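Local atomic coordinates of protein A6 homolog (Fowlpox virus, PDB entry 6BR8), a protein that binds phospholipids through its C-terminal part and is probably needed for immature virions to become mature ones. Residues Thr213-Ile218 with Phe239-Ile244; Glu206-His211 with Phe243-Tyr248. One frame throughout, in Å; residues are numbered along the deposited sequence.

Contact 1: Thr213-Ile218 with Phe239-Ile244. With PGV ((1R)-2-{[{[(2S)-2,3-dihydroxypropyl]oxy}(hydroxy)phosphoryl]oxy}-1-[(palmitoyloxy)methyl]ethyl (11E)-octadec-11-enoate), chain F.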
# COMPACT_ATOMS: atom_id res chain seq x y z
N THR A 213 8.95 -10.18 15.98
CA THR A 213 8.33 -11.47 16.27
C THR A 213 6.81 -11.31 16.41
O THR A 213 6.03 -12.01 15.77
CB THR A 213 8.96 -12.06 17.53
OG1 THR A 213 10.39 -12.05 17.38
CG2 THR A 213 8.52 -13.52 17.76
N THR A 214 6.38 -10.32 17.18
CA THR A 214 4.97 -9.96 17.20
C THR A 214 4.43 -9.69 15.80
O THR A 214 3.37 -10.19 15.43
CB THR A 214 4.78 -8.75 18.08
OG1 THR A 214 5.20 -9.11 19.41
CG2 THR A 214 3.29 -8.35 18.07
N LEU A 215 5.11 -8.87 15.00
CA LEU A 215 4.47 -8.45 13.76
C LEU A 215 4.27 -9.64 12.82
O LEU A 215 3.21 -9.81 12.23
CB LEU A 215 5.29 -7.36 13.07
CG LEU A 215 4.65 -7.02 11.73
CD1 LEU A 215 3.32 -6.35 11.94
CD2 LEU A 215 5.61 -6.14 10.94
N ILE A 216 5.32 -10.45 12.66
CA ILE A 216 5.21 -11.64 11.82
C ILE A 216 4.12 -12.55 12.36
O ILE A 216 3.26 -13.03 11.61
CB ILE A 216 6.57 -12.36 11.78
CG1 ILE A 216 7.62 -11.45 11.13
CG2 ILE A 216 6.43 -13.76 11.11
CD1 ILE A 216 7.44 -11.27 9.65
N SER A 217 4.17 -12.84 13.66
CA SER A 217 3.17 -13.72 14.27
C SER A 217 1.76 -13.26 13.96
O SER A 217 0.96 -14.03 13.44
CB SER A 217 3.36 -13.75 15.78
OG SER A 217 2.25 -14.37 16.39
N ILE A 218 1.45 -11.99 14.26
CA ILE A 218 0.12 -11.45 13.98
C ILE A 218 -0.26 -11.67 12.53
O ILE A 218 -1.32 -12.23 12.23
CB ILE A 218 0.08 -9.95 14.33
CG1 ILE A 218 -0.04 -9.76 15.84
CG2 ILE A 218 -1.04 -9.27 13.56
CD1 ILE A 218 0.06 -8.32 16.24
N PHE A 239 9.22 -15.61 5.49
CA PHE A 239 10.02 -15.62 4.28
C PHE A 239 9.72 -14.42 3.38
O PHE A 239 10.64 -13.84 2.79
CB PHE A 239 9.79 -16.91 3.52
CG PHE A 239 10.33 -16.86 2.15
CD1 PHE A 239 11.68 -17.07 1.93
CD2 PHE A 239 9.50 -16.61 1.07
CE1 PHE A 239 12.19 -17.04 0.65
CE2 PHE A 239 10.00 -16.58 -0.20
CZ PHE A 239 11.34 -16.79 -0.42
N ILE A 240 8.45 -14.05 3.23
CA ILE A 240 8.13 -12.88 2.42
C ILE A 240 8.79 -11.64 3.01
O ILE A 240 9.33 -10.79 2.28
CB ILE A 240 6.61 -12.70 2.32
CG1 ILE A 240 6.00 -13.81 1.46
CG2 ILE A 240 6.29 -11.28 1.79
CD1 ILE A 240 4.49 -13.80 1.45
N PHE A 241 8.71 -11.48 4.33
CA PHE A 241 9.21 -10.27 4.97
C PHE A 241 10.74 -10.21 4.90
O PHE A 241 11.32 -9.15 4.61
CB PHE A 241 8.72 -10.19 6.43
CG PHE A 241 7.38 -9.52 6.59
CD1 PHE A 241 6.33 -9.83 5.75
CD2 PHE A 241 7.18 -8.59 7.58
CE1 PHE A 241 5.09 -9.22 5.89
CE2 PHE A 241 5.93 -7.97 7.73
CZ PHE A 241 4.88 -8.30 6.87
N ASP A 242 11.40 -11.33 5.17
CA ASP A 242 12.85 -11.36 5.01
C ASP A 242 13.25 -11.11 3.57
O ASP A 242 14.33 -10.59 3.32
CB ASP A 242 13.44 -12.69 5.46
CG ASP A 242 13.40 -12.87 6.97
OD1 ASP A 242 13.64 -14.00 7.43
OD2 ASP A 242 13.11 -11.88 7.69
N PHE A 243 12.39 -11.47 2.62
CA PHE A 243 12.72 -11.32 1.21
C PHE A 243 12.72 -9.86 0.80
O PHE A 243 13.69 -9.37 0.21
CB PHE A 243 11.72 -12.08 0.36
CG PHE A 243 11.88 -11.85 -1.11
CD1 PHE A 243 11.24 -10.79 -1.73
CD2 PHE A 243 12.68 -12.69 -1.86
CE1 PHE A 243 11.39 -10.57 -3.07
CE2 PHE A 243 12.83 -12.47 -3.23
CZ PHE A 243 12.18 -11.41 -3.83
N ILE A 244 11.60 -9.17 1.07
CA ILE A 244 11.50 -7.75 0.83
C ILE A 244 12.61 -7.01 1.56
O ILE A 244 13.17 -6.03 1.05
CB ILE A 244 10.08 -7.29 1.23
CG1 ILE A 244 9.07 -7.80 0.21
CG2 ILE A 244 9.98 -5.77 1.36
CD1 ILE A 244 7.67 -7.37 0.50
C01 PGV F . 18.38 -2.80 6.21
C02 PGV F . 19.13 -1.36 6.11
C03 PGV F . 19.00 -0.66 7.48
C04 PGV F . 21.52 -1.01 9.68
C05 PGV F . 21.10 -2.50 9.54
C06 PGV F . 22.13 -3.43 10.29
O01 PGV F . 18.48 -0.61 5.10
O02 PGV F . 16.44 -0.36 5.98
O03 PGV F . 18.24 -3.18 7.58
O04 PGV F . 16.87 -3.32 9.34
O05 PGV F . 21.18 -2.77 8.15
O06 PGV F . 23.45 -3.03 9.94
O11 PGV F . 19.68 0.57 7.55
O12 PGV F . 22.06 -0.56 8.46
O13 PGV F . 21.77 1.99 8.17
O14 PGV F . 21.87 0.52 6.08
C1 PGV F . 17.41 0.19 5.45
C2 PGV F . 17.43 1.69 5.20
C3 PGV F . 16.06 2.29 4.86
C4 PGV F . 15.06 2.25 6.04
C5 PGV F . 13.62 2.53 5.60
C6 PGV F . 12.71 1.34 5.89
C7 PGV F . 11.43 1.34 5.04
C8 PGV F . 10.79 2.74 4.83
C9 PGV F . 9.52 2.67 3.93
C10 PGV F . 9.13 1.21 3.58
C19 PGV F . 16.97 -3.26 8.11
C20 PGV F . 15.72 -3.26 7.28
C21 PGV F . 14.43 -3.34 8.13
C22 PGV F . 13.56 -4.47 7.62
C23 PGV F . 12.12 -4.05 7.27
C24 PGV F . 11.38 -5.21 6.61
C25 PGV F . 10.09 -4.77 5.91
C26 PGV F . 9.06 -5.90 5.81
C27 PGV F . 7.63 -5.38 5.50
C28 PGV F . 6.84 -6.37 4.62
C29 PGV F . 5.53 -5.79 4.02
C30 PGV F . 5.14 -6.48 2.67
C31 PGV F . 3.62 -6.61 2.39
C32 PGV F . 3.21 -8.03 1.91
C33 PGV F . 2.40 -8.85 2.96
C34 PGV F . 2.67 -10.36 2.85
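In the lipid-binding C-terminal domain of A6, the ring of F241 projects from helix 237-249 to meet helix 212-225 and forms part of the wall along the palmitoyl chain (C19-C34) of the phosphatidylglycerol PGV. Two side chains of helix 212-225 reach it. I216 does so with CD1, which lies 3.4 Å from F241 CD2 and also close to F241 CG and CB, so the methyl meets the ring at its root, in an oblique approach. L215 comes in at the rim instead: its CD2 sits near the ring plane, 3.7 Å from F241 CE2. With CG anti to the backbone N (chi1 176°), the L215 side chain runs toward the ring and crosses F241 at about a right angle.

One face of the same ring is given to the lipid. PGV C28 rides 3.4 Å above the plane and over its centre, with distances of 3.6 to 3.8 Å to all six ring carbons, consistent with a CH-pi contact. Further along the chain, I244 CD1 touches PGV C30 at 3.4 Å and I240 CG2 comes to 3.9 Å from PGV C34; I240, F241 and I244 thus make helix 237-249 one wall of the PGV pocket. F239 and F243 touch bound phosphatidylethanolamine. Helix 156-170 packs against helix 212-225 through L161, which meets L215, while K212 forms a salt bridge with D242.

Contact 2: Glu206-His211 with Phe243-Tyr248; sequences EEYEKH and FIQEHY. With PGV ((1R)-2-{[{[(2S)-2,3-dihydroxypropyl]oxy}(hydroxy)phosphoryl]oxy}-1-[(palmitoyloxy)methyl]ethyl (11E)-octadec-11-enoate), chain F.
Q245 and Y208 approach each other beside the palmitoyl chain of PGV, Q245 OE1 standing 4.1 Å from Y208 CE1, a loose contact oblique to the ring. The glutamine can be followed outward from helix 237-249. Its CB lies 4.0 Å from PGV C24; CG, set anti to the backbone N (chi1 174°), moves on to 3.7 Å from PGV C22, and CD keeps alongside that same carbon. With the chain extended beyond CG, the amide arrives beside the lipid: OE1 is 3.4 Å from PGV C22, while NE2 is nearer the ester end of the chain, with PGV C19 and C20 as its neighbours.

OE1 also accepts a hydrogen bond from a water at 2.7 Å. That water donates a second, weak bond to E209 OE2, at 3.5 Å, and so bridges two acceptors that face each other without a direct bond. E209 reaches this point by bending at chi2 (-64°), which also brings OE2 near the ester carbonyl oxygen O04 of PGV, a matter of proximity only, since both oxygens would normally be acceptors.

Y208, from helix 197-210, turns a face to the acyl chain: PGV C23 is 3.6 Å above the plane and over the ring centre, and C24 approaches CZ. Hydrocarbon against an aromatic face, with carboxylate, amide and water gathered near the ester, is consistent with the ester end of the PGV pocket, where the polar glycerol part gives way to the acyl chain.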
# COMPACT_ATOMS: atom_id res chain seq x y z
N GLU A 206 14.64 0.28 13.92
CA GLU A 206 14.72 -0.20 15.29
C GLU A 206 13.35 -0.70 15.78
O GLU A 206 13.24 -1.77 16.38
CB GLU A 206 15.32 0.88 16.20
CG GLU A 206 15.51 0.45 17.63
N GLU A 207 12.29 0.06 15.51
CA GLU A 207 10.97 -0.42 15.92
C GLU A 207 10.65 -1.74 15.24
O GLU A 207 10.05 -2.63 15.85
CB GLU A 207 9.90 0.62 15.62
CG GLU A 207 10.15 1.93 16.32
CD GLU A 207 10.06 1.79 17.81
OE1 GLU A 207 9.30 0.92 18.26
OE2 GLU A 207 10.76 2.54 18.53
N TYR A 208 11.06 -1.89 13.98
CA TYR A 208 10.77 -3.12 13.26
C TYR A 208 11.50 -4.30 13.89
O TYR A 208 10.92 -5.37 14.10
CB TYR A 208 11.15 -3.00 11.80
CG TYR A 208 10.92 -4.29 11.01
CD1 TYR A 208 11.94 -5.19 10.79
CD2 TYR A 208 9.65 -4.61 10.53
CE1 TYR A 208 11.73 -6.37 10.05
CE2 TYR A 208 9.42 -5.76 9.82
CZ TYR A 208 10.46 -6.66 9.58
OH TYR A 208 10.23 -7.85 8.87
N GLU A 209 12.80 -4.13 14.16
CA GLU A 209 13.58 -5.21 14.76
C GLU A 209 13.09 -5.51 16.17
O GLU A 209 12.99 -6.68 16.56
CB GLU A 209 15.05 -4.85 14.77
CG GLU A 209 15.58 -4.57 13.39
CD GLU A 209 15.52 -5.79 12.48
OE1 GLU A 209 15.89 -6.90 12.92
OE2 GLU A 209 15.10 -5.64 11.32
N LYS A 210 12.77 -4.48 16.95
CA LYS A 210 12.34 -4.75 18.31
C LYS A 210 11.08 -5.59 18.35
O LYS A 210 10.89 -6.36 19.28
CB LYS A 210 12.10 -3.47 19.08
CG LYS A 210 13.29 -2.99 19.84
CD LYS A 210 12.89 -2.02 20.94
CE LYS A 210 12.27 -0.78 20.36
NZ LYS A 210 11.20 -0.26 21.25
N HIS A 211 10.21 -5.43 17.35
CA HIS A 211 8.84 -5.92 17.37
C HIS A 211 8.60 -6.94 16.29
O HIS A 211 7.44 -7.27 16.00
CB HIS A 211 7.87 -4.75 17.23
CG HIS A 211 7.72 -3.97 18.50
ND1 HIS A 211 7.90 -2.61 18.56
CD2 HIS A 211 7.40 -4.37 19.75
CE1 HIS A 211 7.70 -2.21 19.81
NE2 HIS A 211 7.39 -3.26 20.54
N PHE A 243 12.39 -11.47 2.62
CA PHE A 243 12.72 -11.32 1.21
C PHE A 243 12.72 -9.86 0.80
O PHE A 243 13.69 -9.37 0.21
CB PHE A 243 11.72 -12.08 0.36
CG PHE A 243 11.88 -11.85 -1.11
CD1 PHE A 243 11.24 -10.79 -1.73
CD2 PHE A 243 12.68 -12.69 -1.86
CE1 PHE A 243 11.39 -10.57 -3.07
CE2 PHE A 243 12.83 -12.47 -3.23
CZ PHE A 243 12.18 -11.41 -3.83
N ILE A 244 11.60 -9.17 1.07
CA ILE A 244 11.50 -7.75 0.83
C ILE A 244 12.61 -7.01 1.56
O ILE A 244 13.17 -6.03 1.05
CB ILE A 244 10.08 -7.29 1.23
CG1 ILE A 244 9.07 -7.80 0.21
CG2 ILE A 244 9.98 -5.77 1.36
CD1 ILE A 244 7.67 -7.37 0.50
N GLN A 245 13.01 -7.51 2.73
CA GLN A 245 14.10 -6.86 3.46
C GLN A 245 15.42 -6.98 2.72
O GLN A 245 16.17 -6.01 2.60
CB GLN A 245 14.25 -7.42 4.86
CG GLN A 245 15.49 -6.82 5.53
CD GLN A 245 15.70 -7.26 6.95
OE1 GLN A 245 14.75 -7.63 7.64
NE2 GLN A 245 16.95 -7.20 7.40
N GLU A 246 15.74 -8.17 2.20
CA GLU A 246 17.04 -8.34 1.59
C GLU A 246 17.11 -7.71 0.20
O GLU A 246 18.15 -7.19 -0.19
CB GLU A 246 17.41 -9.82 1.53
CG GLU A 246 17.41 -10.54 2.88
N HIS A 247 16.01 -7.74 -0.55
CA HIS A 247 16.07 -7.27 -1.93
C HIS A 247 15.53 -5.86 -2.14
O HIS A 247 15.82 -5.27 -3.18
CB HIS A 247 15.34 -8.24 -2.86
CG HIS A 247 15.98 -9.59 -2.92
ND1 HIS A 247 15.36 -10.72 -2.44
CD2 HIS A 247 17.18 -9.98 -3.40
CE1 HIS A 247 16.15 -11.76 -2.63
NE2 HIS A 247 17.26 -11.34 -3.21
N TYR A 248 14.79 -5.30 -1.19
CA TYR A 248 14.22 -3.98 -1.41
C TYR A 248 14.56 -2.97 -0.32
O TYR A 248 15.25 -1.97 -0.59
CB TYR A 248 12.71 -4.11 -1.61
CG TYR A 248 12.42 -4.99 -2.79
CD1 TYR A 248 12.90 -4.65 -4.05
CD2 TYR A 248 11.71 -6.18 -2.66
CE1 TYR A 248 12.68 -5.44 -5.14
CE2 TYR A 248 11.47 -6.99 -3.77
CZ TYR A 248 11.96 -6.61 -5.00
OH TYR A 248 11.75 -7.38 -6.12
C01 PGV F . 18.38 -2.80 6.21
C02 PGV F . 19.13 -1.36 6.11
C03 PGV F . 19.00 -0.66 7.48
C04 PGV F . 21.52 -1.01 9.68
C05 PGV F . 21.10 -2.50 9.54
C06 PGV F . 22.13 -3.43 10.29
O01 PGV F . 18.48 -0.61 5.10
O02 PGV F . 16.44 -0.36 5.98
O03 PGV F . 18.24 -3.18 7.58
O04 PGV F . 16.87 -3.32 9.34
O05 PGV F . 21.18 -2.77 8.15
O06 PGV F . 23.45 -3.03 9.94
O11 PGV F . 19.68 0.57 7.55
O12 PGV F . 22.06 -0.56 8.46
O13 PGV F . 21.77 1.99 8.17
O14 PGV F . 21.87 0.52 6.08
C1 PGV F . 17.41 0.19 5.45
C2 PGV F . 17.43 1.69 5.20
C3 PGV F . 16.06 2.29 4.86
C4 PGV F . 15.06 2.25 6.04
C5 PGV F . 13.62 2.53 5.60
C6 PGV F . 12.71 1.34 5.89
C7 PGV F . 11.43 1.34 5.04
C8 PGV F . 10.79 2.74 4.83
C9 PGV F . 9.52 2.67 3.93
C10 PGV F . 9.13 1.21 3.58
C19 PGV F . 16.97 -3.26 8.11
C20 PGV F . 15.72 -3.26 7.28
C21 PGV F . 14.43 -3.34 8.13
C22 PGV F . 13.56 -4.47 7.62
C23 PGV F . 12.12 -4.05 7.27
C24 PGV F . 11.38 -5.21 6.61
C25 PGV F . 10.09 -4.77 5.91
C26 PGV F . 9.06 -5.90 5.81
C27 PGV F . 7.63 -5.38 5.50
C28 PGV F . 6.84 -6.37 4.62
C29 PGV F . 5.53 -5.79 4.02
C30 PGV F . 5.14 -6.48 2.67
C31 PGV F . 3.62 -6.61 2.39
C32 PGV F . 3.21 -8.03 1.91
C33 PGV F . 2.40 -8.85 2.96
C34 PGV F . 2.67 -10.36 2.85
O HOH W 1 14.94 -8.87 10.02

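Overall arrangement
Both contacts draw on helix 237-249; their segments overlap at F243 and I244, which take no part in either residue contact. They set it against two helices consecutive in the chain, 212-225 in contact 1 and 197-210 in contact 2. Their centres are 8 Å apart and they meet directly, F241 CD2 lying 3.4 Å from Y208 OH. Both are partly buried and flank PGV at different points along the palmitoyl chain, contact 1 from its middle to its end, contact 2 near the ester. Contact 1 is wholly apolar and buries 128 Å² between its segments. Contact 2 buries 62 Å² and includes the exposed E209; its polar groups are joined through a water, weakly on the E209 side, and both Y208 and Q245 pack on the lipid.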